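Local coordinates for protein ORF 37 (Human herpesvirus 8 type M, PDB 3FHD) that cuts both double-stranded and single-stranded DNA as an exonuclease and endonuclease, processing branched viral DNA intermediates so that unit-length genomes can be packaged, at residues K272-I283 against F302-A310. Residues are numbered along the deposited sequence; the frame is centred on the assembly and turned at random.
Sequences KYTFAKMECDPI and FFYSISKPA. With SO4 (sulfate ion), chain C.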
loop_
_atom_site.group_PDB
_atom_site.type_symbol
_atom_site.label_atom_id
_atom_site.label_comp_id
_atom_site.label_asym_id
_atom_site.label_seq_id
_atom_site.Cartn_x
_atom_site.Cartn_y
_atom_site.Cartn_z
ATOM N N LYS A 272 8.990 18.563 -3.020
ATOM C CA LYS A 272 9.669 19.773 -2.495
ATOM C C LYS A 272 10.982 20.031 -3.215
ATOM O O LYS A 272 11.514 21.130 -3.136
ATOM C CB LYS A 272 10.014 19.649 -1.000
ATOM C CG LYS A 272 8.873 19.650 0.015
ATOM C CD LYS A 272 9.442 19.466 1.471
ATOM C CE LYS A 272 10.150 18.095 1.674
ATOM N NZ LYS A 272 10.438 17.706 3.127
ATOM N N TYR A 273 11.527 19.005 -3.872
ATOM C CA TYR A 273 12.845 19.087 -4.509
ATOM C C TYR A 273 12.767 19.274 -6.031
ATOM O O TYR A 273 13.783 19.271 -6.709
ATOM C CB TYR A 273 13.677 17.839 -4.194
ATOM C CG TYR A 273 14.251 17.802 -2.793
ATOM C CD1 TYR A 273 15.446 18.461 -2.485
ATOM C CD2 TYR A 273 13.617 17.082 -1.786
ATOM C CE1 TYR A 273 15.981 18.425 -1.202
ATOM C CE2 TYR A 273 14.137 17.050 -0.497
ATOM C CZ TYR A 273 15.324 17.725 -0.212
ATOM O OH TYR A 273 15.845 17.682 1.065
ATOM N N THR A 274 11.560 19.406 -6.567
ATOM C CA THR A 274 11.382 19.666 -7.997
ATOM C C THR A 274 12.003 21.037 -8.349
ATOM O O THR A 274 11.746 22.038 -7.679
ATOM C CB THR A 274 9.889 19.572 -8.393
ATOM O OG1 THR A 274 9.395 18.263 -8.079
ATOM C CG2 THR A 274 9.674 19.830 -9.913
ATOM N N PHE A 275 12.877 21.052 -9.346
ATOM C CA PHE A 275 13.551 22.291 -9.795
ATOM C C PHE A 275 13.422 22.486 -11.299
ATOM O O PHE A 275 13.073 21.561 -12.034
ATOM C CB PHE A 275 15.040 22.300 -9.410
ATOM C CG PHE A 275 15.850 21.209 -10.069
ATOM C CD1 PHE A 275 16.503 21.438 -11.277
ATOM C CD2 PHE A 275 15.979 19.961 -9.464
ATOM C CE1 PHE A 275 17.242 20.425 -11.901
ATOM C CE2 PHE A 275 16.731 18.950 -10.068
ATOM C CZ PHE A 275 17.350 19.184 -11.291
ATOM N N ALA A 276 13.700 23.712 -11.749
ATOM C CA ALA A 276 13.860 23.965 -13.170
ATOM C C ALA A 276 15.303 24.368 -13.408
ATOM O O ALA A 276 15.986 24.901 -12.502
ATOM C CB ALA A 276 12.911 25.052 -13.661
ATOM N N LYS A 277 15.784 24.083 -14.611
ATOM C CA LYS A 277 17.155 24.441 -14.967
ATOM C C LYS A 277 17.254 25.951 -15.255
ATOM O O LYS A 277 17.687 26.359 -16.327
ATOM C CB LYS A 277 17.672 23.530 -16.098
ATOM C CG LYS A 277 17.626 22.036 -15.678
ATOM C CD LYS A 277 17.826 21.048 -16.821
ATOM C CE LYS A 277 19.247 21.122 -17.362
ATOM N NZ LYS A 277 19.501 19.993 -18.307
ATOM N N MET A 278 16.855 26.774 -14.272
ATOM C CA MET A 278 16.904 28.259 -14.380
ATOM C C MET A 278 18.129 28.829 -13.681
ATOM O O MET A 278 18.629 28.277 -12.692
ATOM C CB MET A 278 15.696 28.954 -13.709
ATOM C CG MET A 278 14.311 28.353 -13.918
ATOM S SD MET A 278 13.426 28.881 -15.399
ATOM C CE MET A 278 13.022 30.581 -14.972
ATOM N N GLU A 279 18.531 30.005 -14.165
ATOM C CA GLU A 279 19.617 30.806 -13.648
ATOM C C GLU A 279 19.625 30.952 -12.120
ATOM O O GLU A 279 20.675 30.773 -11.471
ATOM C CB GLU A 279 19.504 32.189 -14.304
ATOM C CG GLU A 279 20.717 33.031 -14.319
ATOM C CD GLU A 279 20.655 34.023 -15.472
ATOM O OE1 GLU A 279 20.988 33.608 -16.602
ATOM O OE2 GLU A 279 20.263 35.187 -15.248
ATOM N N CYS A 280 18.474 31.283 -11.543
ATOM C CA CYS A 280 18.446 31.635 -10.124
ATOM C C CYS A 280 18.018 30.504 -9.179
ATOM O O CYS A 280 17.769 30.744 -8.004
ATOM C CB CYS A 280 17.573 32.874 -9.910
ATOM N N ASP A 281 17.969 29.270 -9.671
ATOM C CA ASP A 281 17.409 28.158 -8.883
ATOM C C ASP A 281 18.476 27.430 -8.008
ATOM O O ASP A 281 19.370 26.772 -8.543
ATOM C CB ASP A 281 16.656 27.214 -9.841
ATOM C CG ASP A 281 15.900 26.106 -9.121
ATOM O OD1 ASP A 281 16.421 25.589 -8.115
ATOM O OD2 ASP A 281 14.802 25.720 -9.591
ATOM N N PRO A 282 18.370 27.528 -6.655
ATOM C CA PRO A 282 19.422 26.976 -5.767
ATOM C C PRO A 282 19.480 25.434 -5.728
ATOM O O PRO A 282 20.547 24.857 -5.480
ATOM C CB PRO A 282 19.030 27.510 -4.386
ATOM C CG PRO A 282 17.541 27.653 -4.464
ATOM C CD PRO A 282 17.256 28.112 -5.881
ATOM N N ILE A 283 18.339 24.776 -5.941
ATOM C CA ILE A 283 18.287 23.315 -6.025
ATOM C C ILE A 283 19.062 22.878 -7.283
ATOM O O ILE A 283 19.853 21.936 -7.225
ATOM C CB ILE A 283 16.819 22.773 -6.072
ATOM C CG1 ILE A 283 15.995 23.297 -4.889
ATOM C CG2 ILE A 283 16.793 21.240 -6.139
ATOM C CD1 ILE A 283 14.563 22.781 -4.881
ATOM N N PHE A 302 22.670 18.770 -1.963
ATOM C CA PHE A 302 21.391 18.686 -2.649
ATOM C C PHE A 302 20.250 18.583 -1.627
ATOM O O PHE A 302 19.284 19.351 -1.678
ATOM C CB PHE A 302 21.383 17.505 -3.633
ATOM C CG PHE A 302 20.045 17.263 -4.279
ATOM C CD1 PHE A 302 19.583 18.106 -5.294
ATOM C CD2 PHE A 302 19.256 16.192 -3.878
ATOM C CE1 PHE A 302 18.337 17.889 -5.892
ATOM C CE2 PHE A 302 17.998 15.968 -4.460
ATOM C CZ PHE A 302 17.549 16.827 -5.478
ATOM N N PHE A 303 20.376 17.669 -0.670
ATOM C CA PHE A 303 19.344 17.538 0.357
ATOM C C PHE A 303 19.091 18.839 1.114
ATOM O O PHE A 303 17.932 19.232 1.322
ATOM C CB PHE A 303 19.657 16.395 1.332
ATOM C CG PHE A 303 19.200 15.047 0.844
ATOM C CD1 PHE A 303 17.872 14.839 0.478
ATOM C CD2 PHE A 303 20.087 13.983 0.754
ATOM C CE1 PHE A 303 17.436 13.593 0.037
ATOM C CE2 PHE A 303 19.662 12.746 0.310
ATOM C CZ PHE A 303 18.332 12.551 -0.055
ATOM N N TYR A 304 20.171 19.515 1.488
ATOM C CA TYR A 304 20.074 20.751 2.255
ATOM C C TYR A 304 20.063 21.998 1.378
ATOM O O TYR A 304 20.556 23.045 1.794
ATOM C CB TYR A 304 21.190 20.836 3.323
ATOM C CG TYR A 304 21.218 19.664 4.310
ATOM C CD1 TYR A 304 20.041 19.043 4.739
ATOM C CD2 TYR A 304 22.422 19.183 4.807
ATOM C CE1 TYR A 304 20.074 17.967 5.642
ATOM C CE2 TYR A 304 22.469 18.124 5.710
ATOM C CZ TYR A 304 21.300 17.518 6.127
ATOM O OH TYR A 304 21.359 16.462 7.031
ATOM N N SER A 305 19.507 21.892 0.168
ATOM C CA SER A 305 19.298 23.068 -0.681
ATOM C C SER A 305 17.880 23.644 -0.495
ATOM O O SER A 305 17.522 24.654 -1.108
ATOM C CB SER A 305 19.600 22.741 -2.146
ATOM O OG SER A 305 18.692 21.773 -2.654
ATOM N N ILE A 306 17.083 22.993 0.359
ATOM C CA ILE A 306 15.727 23.461 0.720
ATOM C C ILE A 306 15.555 23.626 2.256
ATOM O O ILE A 306 16.325 23.071 3.035
ATOM C CB ILE A 306 14.593 22.544 0.156
ATOM C CG1 ILE A 306 14.620 21.152 0.803
ATOM C CG2 ILE A 306 14.640 22.459 -1.385
ATOM C CD1 ILE A 306 13.348 20.393 0.627
ATOM N N SER A 307 14.527 24.363 2.670
ATOM C CA SER A 307 14.317 24.701 4.096
ATOM C C SER A 307 13.750 23.567 4.963
ATOM O O SER A 307 13.918 23.577 6.195
ATOM C CB SER A 307 13.432 25.950 4.240
ATOM O OG SER A 307 12.099 25.657 3.844
ATOM N N LYS A 308 13.069 22.607 4.342
ATOM C CA LYS A 308 12.593 21.427 5.076
ATOM C C LYS A 308 13.200 20.139 4.504
ATOM O O LYS A 308 12.525 19.406 3.756
ATOM C CB LYS A 308 11.053 21.356 5.079
ATOM C CG LYS A 308 10.368 22.433 5.931
ATOM C CD LYS A 308 10.487 22.133 7.410
ATOM C CE LYS A 308 9.707 23.123 8.262
ATOM N NZ LYS A 308 9.281 22.462 9.546
ATOM N N PRO A 309 14.470 19.851 4.863
ATOM C CA PRO A 309 15.228 18.748 4.263
ATOM C C PRO A 309 14.631 17.361 4.553
ATOM O O PRO A 309 14.039 17.139 5.623
ATOM C CB PRO A 309 16.601 18.862 4.917
ATOM C CG PRO A 309 16.658 20.239 5.472
ATOM C CD PRO A 309 15.266 20.551 5.883
ATOM N N ALA A 310 14.805 16.444 3.605
ATOM C CA ALA A 310 14.219 15.112 3.713
ATOM C C ALA A 310 15.071 14.168 4.575
ATOM O O ALA A 310 14.649 13.047 4.866
ATOM C CB ALA A 310 13.959 14.508 2.319
HETATM S S SO4 C . 7.144 16.367 -0.768
HETATM O O1 SO4 C . 6.515 17.665 -1.058
HETATM O O2 SO4 C . 8.606 16.458 -0.851
HETATM O O3 SO4 C . 6.774 15.994 0.598
HETATM O O4 SO4 C . 6.601 15.381 -1.703
#
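Tyr-273 is buried against residues 302-310 in an aromatic cluster with Phe-302 and Phe-303, joining the loop after strand 262-269 to the exit of helix 296-303. This is structural packing against the PD-(D/E)XK nuclease sheet, where Phe-302 and Phe-303 touch strand 455-464, away from the magnesium site. Two bonds hold the phenol: Tyr-273 OH donates to Phe-303 O (2.6 Å), lying in the carbonyl plane on a lone pair, and accepts from Ala-310 N at 3.0 Å with an N-H...O angle of 157°. Together they tie the helix end and the residue leading into strand 311-313 to one hydroxyl. Over one ring face sits the methyl Ile-306 CD1, 3.7 Å from the Tyr-273 centroid, a CH-pi contact. Phe-303 turns its edge to the tyrosine in an offset edge-to-face pair, planes at 83°, whereas the Phe-302 ring is nearly parallel but slid aside. Farther along, Ile-283 CD1 meets Ile-306 CG2 at 3.5 Å, bringing in the first turn of helix 282-292, whose N-cap, Asp-281, accepts weakly from Ile-283 N through OD1. At the solvent-exposed end, Lys-272 bends at chi3; its ammonium, also salt-bridged to Asp-324, donates through NZ to Lys-308 O at 2.8 Å, tilted 22° from the carbonyl plane.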